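PDB 6H6V: 3-polyprenyl-4-hydroxybenzoate decarboxylase and related decarboxylases from Pelotomaculum thermopropionicum SI, which catalyses, as a UbiD-family flavoenzyme (HmfF), the reversible decarboxylation of 2,5-furandicarboxylic acid, and so can carboxylate 2-furoic acid. Local coordinates for residues P317-V322 and A334-E339; R20-V25 and L45-K50; R146-H151 and D209-A214; P261-P266 and L403-R408. All blocks are in the same frame, centred on the assembly; numbering follows the deposited sequence.

Interaction 1: P317-V322 and A334-E339; sequences PTVKNV and AVISIE
Val319 and Val322 lie against Ile336 across a beta hairpin, antiparallel strands 319-324 and 333-338, at one margin of the mixed sheet of the C-terminal UbiD domain. The tight part begins with this apolar face. Ile336 CG2 meets Val319 CG2 at 3.8 Å, the two side chains crossing at a slant, while Ile336 CD1 sits 3.7 Å from Val322 CG1, with both side chains running the same way. The isoleucine torsion (chi1 -44°) sets CG1 anti to its carbonyl carbon and CG2 anti to its backbone N, so that CG2 faces Val319 and CD1 lies mainly against Val322. Helix 294-315 covers the face, bringing Leu309 and Val312 onto Val319 and Leu308 onto Val322.

The strand pairing is just as closely held at buried Ser337, where Ile372 and Val366 pack. A classic beta bulge sets Lys320 and Asn321 both opposite it: Ser337 O accepts from Lys320 N (2.9 Å) and from Asn321 N (3.2 Å), both arriving from the same face of its carbonyl plane. Ser337 N answers with a bond to Asn321 O.

The solvent side is looser. Lys320 is exposed, and its bent chain leads away from the partner strand. At the partly exposed end, Glu339 N bonds to Thr318 O at 3.1 Å. The Thr318 hydroxyl, lodged between its own backbone N and carbonyl carbon (chi1 54°), makes the return bond: OG1 donates to Glu339 O at 2.7 Å.

Interaction 2: R20-V25 and L45-K50; sequences RVRKEV and LFERVK
Arg20 pairs with Leu45, and Val21 with Phe46, where the two parallel strands of a beta-alpha-beta unit run side by side: strand 18-21, helix 30-38, strand 43-46. Arg20 carries its extended chain alongside Leu45, whose CD2 lies over one face of the guanidinium. With CG anti to the carbonyl carbon (chi1 -65°), that chain takes NH1 out to Glu47 OE2, a salt bridge of 2.6 Å at the guanidinium edge that meets the oxygen nearly along its C-O axis. NE of Arg20 has a second acid, Glu13.

Val21 turns to the opposite face. Its N bonds to Leu45 O and its O takes Glu47 N, while CB rests 3.7 Å from Phe46 CD1. Arg22 lies alongside Glu47. Its NE is a long 3.6 Å from Glu47 OE1, and the oxygen lies far off the plane of the guanidinium, so the attraction is probably one of charge alone.

Past the strands the chains part, and a water lies between them, near Val21 O and Lys23 O, and accepts from Arg48 N. Lys23 itself stands off and makes a cation-pi contact with Tyr446 of the second subunit. Glu24 lays its carboxylate across the Lys50 chain, CD to CB 3.6 Å. The backbones rejoin at Val25, which has CG2 at 3.7 Å from Phe46 CD1, the two side chains crossing at about a right angle. Ile31 and Leu34 of helix 30-38 pack on both residues. Val25 N bonds to Arg48 O at 3.1 Å, and Val25 O receives Lys50 N at 3.0 Å.

Interaction 3: R146-H151 and D209-A214; sequences RNVSIH and DELEIA. With MN (manganese (II) ion), chain B; K (potassium ion), chain C; FMN (flavin mononucleotide), chain D.
Asn147 and Glu210 bring strand 146-150 and the start of helix 210-217 together around the manganese and flavin phosphate site of the Rift-related domain. Metal bonds come first. Asn147 OD1 (2.2 Å) and Glu210 OE2 (2.1 Å) bind manganese, joined by a water and His169. Glu210 OE2 also binds potassium at 2.6 Å, as does FMN O3P, and one carboxylate oxygen thus bridges both ions.

Among the hydrogen bonds, Val148 N donates to the other oxygen, Glu210 OE1 (2.9 Å), from above the carboxylate plane, which, with the two metal bonds of OE2, helps to fix the rotation of the carboxylate. Asp209 N-caps the helix through OD1, which accepts from Leu211 N.

The salt bridge runs from Arg146 NE to Asp209 OD2; as a hydrogen bond it is weak, the N-H...O angle being 117°. A methionine in place of Arg146 would probably leave the carboxylates of Asp209 and of Glu233, which pairs with Arg146 NH1, without their positive mate. Apolar packing is brief: Leu211 CG lies 3.7 Å from Val148 CG2, the two side chains crossing at about a right angle.

Direct flavin contacts complete the set. Ile150 N donates to FMN O2', which donates in turn to Ile150 O. Chi1 of -171° carries the Asn147 amide to the site, and chi2 of 83° turns OD1 to the manganese and ND2 to FMN O3P, 2.8 Å away.

Interaction 4: P261-P266 and L403-R408; sequences PRYYGP and LDPSSR
Tyr263 offers one ring face to Pro405 CG, and half of the contact can be read along the tyrosine side chain. CB heads toward segment 403-408, and with CG beside the backbone N, anti to the carbonyl carbon (chi1 -61°), the ring is carried to Pro405. CD2 is the first ring atom to touch, 4.0 Å from Pro405 CD. CE2 meets both CG and CD of the proline, with CG at 3.8 Å. Across the ring CE1 is 4.0 Å from Pro405 CG, and CZ lies 3.8 Å from that same carbon. The proline CG therefore stands over the middle of the ring, 11° off its normal, in a CH-pi contact. The tip leaves the two segments: OH bonds to Thr384 and Arg385 of the second subunit. A leucine here would probably cost Pro405 the flat surface it rests on and leave those two polar groups of the neighbour without their tyrosine partner.

Beside this pair Leu403 wedges its two methyls among three residues, CD2 at 3.9 Å from Pro261 CD, and CD1 at 4.1 Å from both Gly265 CA and Pro266 CD. Pro405 is held in its own turn. Asp404 OD1 accepts from Ser406 N and OG, an Asx turn within a type I beta turn, and OD2 of the aspartate forms a salt bridge to Lys361. Taken together, this is an interdomain seam of the UbiD fold: a proline-aromatic CH-pi contact and a leucine wedge join the Rift-related domain to the C-terminal domain, the leucine side chain about 9 Å from the flavin.

How the interactions relate
Along the chain interaction 2 comes first, in the N-terminal domain, then interaction 3 in the Rift-related domain. Interaction 4 reaches from that domain to the C-terminal one, and the chain between its two halves includes the hairpin of interaction 1. The four are spread out: centres lie 27 Å (3 and 4) to 43 Å apart (1 and 2, on opposite sides of the chain's centre), and none touch. Interactions 3 and 4 share the large antiparallel sheet, through strands 146-157 and 264-280, with nearest atoms about 12 Å apart, so the cofactor site and the interdomain seam rest on one framework. Interactions 2 and 4 both meet the second subunit, tying two distant regions to the assembly.

Interaction 1: P317-V322 and A334-E339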
# COMPACT_ATOMS: atom_id res chain seq x y z
N PRO F 317 9.20 -25.80 10.45
CA PRO F 317 10.02 -26.97 10.83
C PRO F 317 10.69 -27.70 9.68
O PRO F 317 11.75 -28.28 9.86
CB PRO F 317 9.01 -27.88 11.54
CG PRO F 317 7.87 -27.00 11.92
CD PRO F 317 7.80 -25.95 10.87
N THR F 318 10.06 -27.65 8.50
CA THR F 318 10.58 -28.27 7.26
C THR F 318 11.54 -27.38 6.43
O THR F 318 11.75 -27.64 5.25
CB THR F 318 9.40 -28.76 6.38
OG1 THR F 318 8.48 -27.68 6.15
CG2 THR F 318 8.68 -29.91 7.09
N VAL F 319 12.11 -26.35 7.02
CA VAL F 319 13.19 -25.60 6.36
C VAL F 319 14.27 -26.58 5.96
O VAL F 319 14.65 -27.43 6.76
CB VAL F 319 13.80 -24.51 7.28
CG1 VAL F 319 14.45 -25.10 8.53
CG2 VAL F 319 14.80 -23.66 6.52
N LYS F 320 14.77 -26.45 4.73
CA LYS F 320 15.88 -27.28 4.27
C LYS F 320 17.20 -26.53 4.48
O LYS F 320 18.14 -27.08 5.04
CB LYS F 320 15.66 -27.77 2.83
CG LYS F 320 16.93 -28.15 2.07
CD LYS F 320 16.78 -29.31 1.08
CE LYS F 320 17.50 -30.56 1.61
NZ LYS F 320 16.86 -31.87 1.28
N ASN F 321 17.29 -25.27 4.05
CA ASN F 321 18.58 -24.61 4.03
C ASN F 321 18.48 -23.11 4.11
O ASN F 321 17.45 -22.53 3.77
CB ASN F 321 19.30 -25.00 2.74
CG ASN F 321 20.67 -25.56 2.99
OD1 ASN F 321 21.45 -25.02 3.80
ND2 ASN F 321 20.99 -26.66 2.30
N VAL F 322 19.56 -22.48 4.57
CA VAL F 322 19.63 -21.03 4.62
C VAL F 322 20.98 -20.52 4.19
O VAL F 322 21.98 -21.21 4.34
CB VAL F 322 19.33 -20.49 6.03
CG1 VAL F 322 17.96 -20.97 6.51
CG2 VAL F 322 20.41 -20.86 7.04
N ALA F 334 19.24 -12.67 2.90
CA ALA F 334 19.06 -14.07 3.29
C ALA F 334 18.22 -14.79 2.24
O ALA F 334 17.25 -14.25 1.75
CB ALA F 334 18.38 -14.16 4.65
N VAL F 335 18.62 -16.01 1.91
CA VAL F 335 17.84 -16.87 1.05
C VAL F 335 17.52 -18.13 1.82
O VAL F 335 18.43 -18.78 2.32
CB VAL F 335 18.61 -17.24 -0.20
CG1 VAL F 335 17.74 -18.07 -1.13
CG2 VAL F 335 19.10 -15.97 -0.91
N ILE F 336 16.25 -18.44 1.95
CA ILE F 336 15.79 -19.61 2.68
C ILE F 336 15.18 -20.59 1.67
O ILE F 336 14.37 -20.19 0.83
CB ILE F 336 14.64 -19.25 3.65
CG1 ILE F 336 14.90 -17.95 4.43
CG2 ILE F 336 14.35 -20.41 4.59
CD1 ILE F 336 16.14 -17.94 5.27
N SER F 337 15.52 -21.86 1.77
CA SER F 337 14.74 -22.87 1.06
C SER F 337 13.93 -23.66 2.07
O SER F 337 14.44 -24.01 3.14
CB SER F 337 15.62 -23.79 0.22
OG SER F 337 16.48 -24.58 1.04
N ILE F 338 12.67 -23.92 1.74
CA ILE F 338 11.76 -24.69 2.59
C ILE F 338 11.08 -25.77 1.77
O ILE F 338 10.86 -25.57 0.59
CB ILE F 338 10.67 -23.78 3.21
CG1 ILE F 338 9.68 -23.26 2.15
CG2 ILE F 338 11.32 -22.62 3.95
CD1 ILE F 338 8.56 -22.45 2.69
N GLU F 339 10.78 -26.90 2.39
CA GLU F 339 9.81 -27.86 1.82
C GLU F 339 8.46 -27.42 2.37
O GLU F 339 8.14 -27.69 3.52
CB GLU F 339 10.14 -29.30 2.20
CG GLU F 339 9.20 -30.34 1.60
CD GLU F 339 9.70 -31.78 1.72
OE1 GLU F 339 10.52 -32.09 2.62
OE2 GLU F 339 9.26 -32.61 0.89

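Interaction 2: R20-V25 and L45-K50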
# COMPACT_ATOMS: atom_id res chain seq x y z
N ARG F 20 52.27 -19.61 -3.12
CA ARG F 20 53.31 -18.81 -2.51
C ARG F 20 53.66 -17.65 -3.42
O ARG F 20 53.64 -17.78 -4.63
CB ARG F 20 54.54 -19.68 -2.24
CG ARG F 20 54.27 -20.77 -1.21
CD ARG F 20 55.32 -21.86 -1.22
NE ARG F 20 55.04 -22.87 -0.20
CZ ARG F 20 55.42 -22.81 1.08
NH1 ARG F 20 56.11 -21.76 1.55
NH2 ARG F 20 55.11 -23.80 1.91
N VAL F 21 53.96 -16.51 -2.82
CA VAL F 21 54.36 -15.33 -3.57
C VAL F 21 55.77 -15.02 -3.14
O VAL F 21 56.01 -14.48 -2.06
CB VAL F 21 53.42 -14.15 -3.30
CG1 VAL F 21 53.98 -12.84 -3.88
CG2 VAL F 21 52.05 -14.44 -3.91
N ARG F 22 56.71 -15.37 -4.01
CA ARG F 22 58.14 -15.28 -3.73
C ARG F 22 58.66 -13.87 -3.98
O ARG F 22 59.56 -13.41 -3.30
CB ARG F 22 58.92 -16.30 -4.55
CG ARG F 22 58.35 -17.70 -4.39
CD ARG F 22 59.28 -18.80 -4.84
NE ARG F 22 58.94 -20.05 -4.16
CZ ARG F 22 57.91 -20.85 -4.47
NH1 ARG F 22 57.71 -21.97 -3.76
NH2 ARG F 22 57.07 -20.55 -5.46
N LYS F 23 58.05 -13.17 -4.94
CA LYS F 23 58.48 -11.81 -5.28
C LYS F 23 58.20 -10.87 -4.10
O LYS F 23 57.29 -11.11 -3.30
CB LYS F 23 57.79 -11.33 -6.57
CG LYS F 23 58.68 -10.49 -7.48
CD LYS F 23 57.99 -10.06 -8.76
CE LYS F 23 58.62 -8.81 -9.38
NZ LYS F 23 57.54 -7.99 -10.00
N GLU F 24 59.01 -9.82 -3.96
CA GLU F 24 58.85 -8.89 -2.85
C GLU F 24 57.53 -8.12 -3.01
O GLU F 24 57.14 -7.81 -4.13
CB GLU F 24 60.03 -7.91 -2.75
CG GLU F 24 60.19 -7.28 -1.36
CD GLU F 24 61.05 -6.02 -1.33
OE1 GLU F 24 60.69 -5.03 -2.01
OE2 GLU F 24 62.05 -6.02 -0.57
N VAL F 25 56.83 -7.88 -1.89
CA VAL F 25 55.56 -7.12 -1.88
C VAL F 25 55.52 -6.11 -0.72
O VAL F 25 55.97 -6.40 0.39
CB VAL F 25 54.32 -8.04 -1.77
CG1 VAL F 25 54.22 -8.93 -3.00
CG2 VAL F 25 54.34 -8.88 -0.50
N LEU F 45 50.50 -17.06 0.53
CA LEU F 45 51.56 -16.90 1.51
C LEU F 45 52.64 -16.03 0.90
O LEU F 45 53.34 -16.46 -0.02
CB LEU F 45 52.11 -18.27 1.90
CG LEU F 45 53.34 -18.32 2.81
CD1 LEU F 45 53.18 -17.46 4.04
CD2 LEU F 45 53.58 -19.75 3.24
N PHE F 46 52.76 -14.81 1.41
CA PHE F 46 53.76 -13.85 0.94
C PHE F 46 55.09 -14.09 1.67
O PHE F 46 55.27 -13.63 2.80
CB PHE F 46 53.27 -12.40 1.16
CG PHE F 46 51.98 -12.10 0.43
CD1 PHE F 46 52.00 -11.71 -0.90
CD2 PHE F 46 50.75 -12.21 1.08
CE1 PHE F 46 50.81 -11.42 -1.57
CE2 PHE F 46 49.57 -11.94 0.41
CZ PHE F 46 49.60 -11.55 -0.91
N GLU F 47 56.00 -14.79 1.01
CA GLU F 47 57.29 -15.16 1.62
C GLU F 47 58.25 -13.99 1.84
O GLU F 47 59.15 -14.10 2.66
CB GLU F 47 57.99 -16.26 0.81
CG GLU F 47 57.20 -17.56 0.79
CD GLU F 47 57.90 -18.73 0.13
OE1 GLU F 47 58.63 -18.53 -0.88
OE2 GLU F 47 57.69 -19.87 0.61
N ARG F 48 58.04 -12.87 1.14
CA ARG F 48 58.97 -11.75 1.17
C ARG F 48 58.21 -10.42 1.26
O ARG F 48 57.76 -9.87 0.25
CB ARG F 48 59.85 -11.81 -0.08
CG ARG F 48 61.17 -11.03 -0.01
CD ARG F 48 61.99 -11.14 -1.30
NE ARG F 48 63.43 -11.26 -0.99
CZ ARG F 48 64.07 -12.37 -0.58
NH1 ARG F 48 63.41 -13.52 -0.44
NH2 ARG F 48 65.36 -12.33 -0.32
N VAL F 49 58.07 -9.90 2.47
CA VAL F 49 57.36 -8.65 2.71
C VAL F 49 58.38 -7.54 3.00
O VAL F 49 59.08 -7.59 4.01
CB VAL F 49 56.35 -8.79 3.88
CG1 VAL F 49 55.51 -7.53 4.03
CG2 VAL F 49 55.45 -10.00 3.66
N LYS F 50 58.42 -6.55 2.11
CA LYS F 50 59.36 -5.42 2.18
C LYS F 50 59.46 -4.78 3.58
O LYS F 50 58.51 -4.17 4.09
CB LYS F 50 58.98 -4.38 1.10
CG LYS F 50 59.83 -3.12 0.98
CD LYS F 50 59.18 -1.91 1.62
CE LYS F 50 60.12 -0.70 1.61
NZ LYS F 50 60.40 -0.07 0.27
O HOH W 1 55.93 -12.09 -1.24

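Interaction 3: R146-H151 and D209-A214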
# COMPACT_ATOMS: atom_id res chain seq x y z
N ARG F 146 35.80 -16.32 30.83
CA ARG F 146 36.41 -15.65 29.68
C ARG F 146 35.60 -15.65 28.40
O ARG F 146 34.72 -16.49 28.19
CB ARG F 146 37.85 -16.14 29.43
CG ARG F 146 37.98 -17.46 28.74
CD ARG F 146 39.42 -17.90 28.60
NE ARG F 146 39.39 -19.35 28.45
CZ ARG F 146 40.08 -20.25 29.14
NH1 ARG F 146 40.98 -19.91 30.06
NH2 ARG F 146 39.88 -21.55 28.89
N ASN F 147 35.92 -14.67 27.56
CA ASN F 147 35.24 -14.40 26.30
C ASN F 147 36.29 -14.25 25.21
O ASN F 147 37.44 -13.89 25.49
CB ASN F 147 34.44 -13.09 26.42
CG ASN F 147 33.52 -12.85 25.23
OD1 ASN F 147 32.41 -13.37 25.16
ND2 ASN F 147 33.98 -12.02 24.30
N VAL F 148 35.89 -14.56 23.98
CA VAL F 148 36.72 -14.38 22.81
C VAL F 148 35.89 -13.63 21.76
O VAL F 148 34.71 -13.96 21.54
CB VAL F 148 37.20 -15.71 22.21
CG1 VAL F 148 38.25 -15.49 21.13
CG2 VAL F 148 37.77 -16.61 23.29
N SER F 149 36.51 -12.63 21.13
CA SER F 149 35.92 -11.91 20.01
C SER F 149 37.04 -11.36 19.17
O SER F 149 38.17 -11.31 19.62
CB SER F 149 35.03 -10.77 20.51
OG SER F 149 35.62 -10.02 21.56
N ILE F 150 36.73 -10.95 17.94
CA ILE F 150 37.73 -10.36 17.06
C ILE F 150 37.44 -8.87 16.91
O ILE F 150 36.29 -8.49 16.72
CB ILE F 150 37.70 -11.02 15.67
CG1 ILE F 150 38.02 -12.52 15.78
CG2 ILE F 150 38.71 -10.34 14.74
CD1 ILE F 150 37.92 -13.28 14.48
N HIS F 151 38.48 -8.04 17.00
CA HIS F 151 38.32 -6.59 16.91
C HIS F 151 39.43 -5.99 16.11
O HIS F 151 40.58 -6.40 16.25
CB HIS F 151 38.35 -5.96 18.30
CG HIS F 151 37.32 -6.51 19.22
ND1 HIS F 151 36.15 -5.85 19.48
CD2 HIS F 151 37.27 -7.67 19.91
CE1 HIS F 151 35.41 -6.58 20.29
NE2 HIS F 151 36.07 -7.69 20.58
N ASP F 209 32.47 -19.71 27.26
CA ASP F 209 33.83 -19.54 26.79
C ASP F 209 33.96 -20.07 25.35
O ASP F 209 33.84 -21.27 25.10
CB ASP F 209 34.74 -20.30 27.76
CG ASP F 209 36.22 -20.09 27.51
OD1 ASP F 209 36.61 -19.46 26.50
OD2 ASP F 209 37.00 -20.59 28.36
N GLU F 210 34.25 -19.17 24.42
CA GLU F 210 34.37 -19.56 23.02
C GLU F 210 35.60 -20.42 22.71
O GLU F 210 35.61 -21.14 21.71
CB GLU F 210 34.36 -18.34 22.11
CG GLU F 210 33.01 -17.65 22.08
CD GLU F 210 32.87 -16.47 23.02
OE1 GLU F 210 33.67 -16.35 23.97
OE2 GLU F 210 31.96 -15.63 22.81
N LEU F 211 36.63 -20.37 23.56
CA LEU F 211 37.74 -21.31 23.43
C LEU F 211 37.24 -22.73 23.66
O LEU F 211 37.72 -23.66 23.01
CB LEU F 211 38.89 -20.99 24.39
CG LEU F 211 39.62 -19.68 24.09
CD1 LEU F 211 40.69 -19.40 25.12
CD2 LEU F 211 40.25 -19.69 22.71
N GLU F 212 36.28 -22.88 24.56
CA GLU F 212 35.67 -24.19 24.80
C GLU F 212 34.77 -24.62 23.63
O GLU F 212 34.65 -25.82 23.33
CB GLU F 212 34.96 -24.24 26.18
CG GLU F 212 35.94 -24.01 27.34
CD GLU F 212 35.33 -24.18 28.74
OE1 GLU F 212 34.13 -23.90 28.93
OE2 GLU F 212 36.06 -24.59 29.67
N ILE F 213 34.17 -23.64 22.94
CA ILE F 213 33.44 -23.93 21.70
C ILE F 213 34.42 -24.37 20.62
O ILE F 213 34.14 -25.32 19.88
CB ILE F 213 32.60 -22.73 21.21
CG1 ILE F 213 31.49 -22.47 22.22
CG2 ILE F 213 32.01 -23.01 19.82
CD1 ILE F 213 30.78 -21.15 22.01
N ALA F 214 35.57 -23.70 20.54
CA ALA F 214 36.60 -24.06 19.58
C ALA F 214 37.10 -25.47 19.83
O ALA F 214 37.25 -26.24 18.89
CB ALA F 214 37.76 -23.09 19.62
MN MN B . 30.81 -14.22 23.91
K K C . 31.67 -14.23 20.59
N1 FMN D . 33.54 -6.46 16.36
C2 FMN D . 33.85 -5.23 16.83
O2 FMN D . 33.19 -4.80 17.81
N3 FMN D . 34.83 -4.47 16.29
C4 FMN D . 35.57 -4.88 15.26
O4 FMN D . 36.50 -4.19 14.76
C4A FMN D . 35.27 -6.21 14.72
N5 FMN D . 35.98 -6.67 13.71
C5A FMN D . 35.73 -7.88 13.22
C6 FMN D . 36.52 -8.28 12.17
C7 FMN D . 36.33 -9.52 11.61
C7M FMN D . 37.29 -9.80 10.50
C8 FMN D . 35.25 -10.44 12.14
C8M FMN D . 34.95 -11.81 11.57
C9 FMN D . 34.46 -10.02 13.20
C9A FMN D . 34.65 -8.76 13.77
N10 FMN D . 33.90 -8.27 14.86
C10 FMN D . 34.20 -6.99 15.33
C1' FMN D . 32.78 -9.00 15.45
C2' FMN D . 32.98 -9.72 16.75
O2' FMN D . 34.27 -10.34 16.90
C3' FMN D . 31.94 -10.81 16.72
O3' FMN D . 30.67 -10.28 16.38
C4' FMN D . 31.89 -11.52 18.03
O4' FMN D . 30.95 -12.60 17.79
C5' FMN D . 31.55 -10.61 19.23
O5' FMN D . 30.82 -11.38 20.21
P FMN D . 31.03 -11.51 21.81
O1P FMN D . 31.10 -10.06 22.22
O2P FMN D . 29.85 -12.36 22.24
O3P FMN D . 32.32 -12.25 22.02
O HOH W 2 29.82 -16.01 25.08

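Interaction 4: P261-P266 and L403-R408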
# COMPACT_ATOMS: atom_id res chain seq x y z
N PRO F 261 31.05 -4.10 4.60
CA PRO F 261 30.11 -3.85 3.51
C PRO F 261 30.68 -3.04 2.35
O PRO F 261 29.92 -2.47 1.56
CB PRO F 261 29.00 -3.07 4.22
CG PRO F 261 29.73 -2.24 5.21
CD PRO F 261 30.99 -3.00 5.59
N ARG F 262 32.00 -3.00 2.22
CA ARG F 262 32.69 -2.23 1.20
C ARG F 262 32.43 -0.71 1.38
O ARG F 262 32.45 0.02 0.41
CB ARG F 262 32.40 -2.77 -0.22
CG ARG F 262 33.03 -4.15 -0.50
CD ARG F 262 32.54 -4.90 -1.75
NE ARG F 262 32.21 -6.31 -1.43
CZ ARG F 262 31.40 -7.13 -2.14
NH1 ARG F 262 30.84 -6.75 -3.30
NH2 ARG F 262 31.16 -8.37 -1.69
N TYR F 263 32.21 -0.24 2.61
CA TYR F 263 32.19 1.21 2.94
C TYR F 263 33.11 1.48 4.13
O TYR F 263 33.51 0.57 4.83
CB TYR F 263 30.78 1.70 3.28
CG TYR F 263 29.78 1.55 2.16
CD1 TYR F 263 29.71 2.48 1.12
CD2 TYR F 263 28.90 0.47 2.13
CE1 TYR F 263 28.78 2.34 0.10
CE2 TYR F 263 27.99 0.32 1.10
CZ TYR F 263 27.92 1.26 0.09
OH TYR F 263 27.00 1.12 -0.91
N TYR F 264 33.45 2.74 4.35
CA TYR F 264 34.39 3.09 5.41
C TYR F 264 33.63 3.26 6.72
O TYR F 264 32.65 3.97 6.79
CB TYR F 264 35.21 4.36 5.06
CG TYR F 264 36.23 4.11 3.97
CD1 TYR F 264 37.41 3.40 4.23
CD2 TYR F 264 36.01 4.54 2.67
CE1 TYR F 264 38.34 3.15 3.22
CE2 TYR F 264 36.93 4.29 1.65
CZ TYR F 264 38.10 3.60 1.93
OH TYR F 264 39.01 3.34 0.91
N GLY F 265 34.08 2.57 7.76
CA GLY F 265 33.58 2.84 9.11
C GLY F 265 34.10 4.22 9.53
O GLY F 265 35.29 4.49 9.39
N PRO F 266 33.21 5.11 9.99
CA PRO F 266 33.67 6.46 10.30
C PRO F 266 34.63 6.52 11.50
O PRO F 266 34.55 5.68 12.41
CB PRO F 266 32.38 7.23 10.61
CG PRO F 266 31.39 6.18 10.99
CD PRO F 266 31.75 4.97 10.16
N LEU F 403 25.94 0.91 9.82
CA LEU F 403 26.95 0.94 8.77
C LEU F 403 26.38 0.85 7.35
O LEU F 403 27.04 1.25 6.41
CB LEU F 403 28.00 -0.16 9.01
CG LEU F 403 29.45 0.28 8.81
CD1 LEU F 403 29.89 1.29 9.86
CD2 LEU F 403 30.36 -0.96 8.82
N ASP F 404 25.17 0.32 7.21
CA ASP F 404 24.39 0.42 5.97
C ASP F 404 24.10 1.92 5.75
O ASP F 404 23.35 2.53 6.51
CB ASP F 404 23.10 -0.44 6.07
CG ASP F 404 22.00 -0.07 5.04
OD1 ASP F 404 22.28 0.55 3.99
OD2 ASP F 404 20.81 -0.43 5.31
N PRO F 405 24.72 2.51 4.73
CA PRO F 405 24.59 3.95 4.53
C PRO F 405 23.23 4.41 4.01
O PRO F 405 22.92 5.60 4.07
CB PRO F 405 25.69 4.26 3.53
CG PRO F 405 25.83 3.02 2.74
CD PRO F 405 25.50 1.88 3.65
N SER F 406 22.42 3.49 3.49
CA SER F 406 21.04 3.82 3.13
C SER F 406 20.15 3.96 4.35
O SER F 406 19.03 4.48 4.23
CB SER F 406 20.45 2.76 2.20
OG SER F 406 20.23 1.55 2.89
N SER F 407 20.59 3.48 5.50
CA SER F 407 19.75 3.57 6.70
C SER F 407 19.73 4.99 7.27
O SER F 407 20.66 5.78 7.08
CB SER F 407 20.18 2.56 7.76
OG SER F 407 21.14 3.09 8.63
N ARG F 408 18.62 5.29 7.95
CA ARG F 408 18.33 6.57 8.57
C ARG F 408 18.75 6.43 10.04
O ARG F 408 17.91 6.28 10.95
CB ARG F 408 16.83 6.89 8.43
CG ARG F 408 16.36 7.46 7.08
CD ARG F 408 16.21 6.49 5.88
NE ARG F 408 15.45 5.22 6.01
CZ ARG F 408 14.28 5.03 6.64
NH1 ARG F 408 13.65 6.03 7.27
NH2 ARG F 408 13.74 3.82 6.65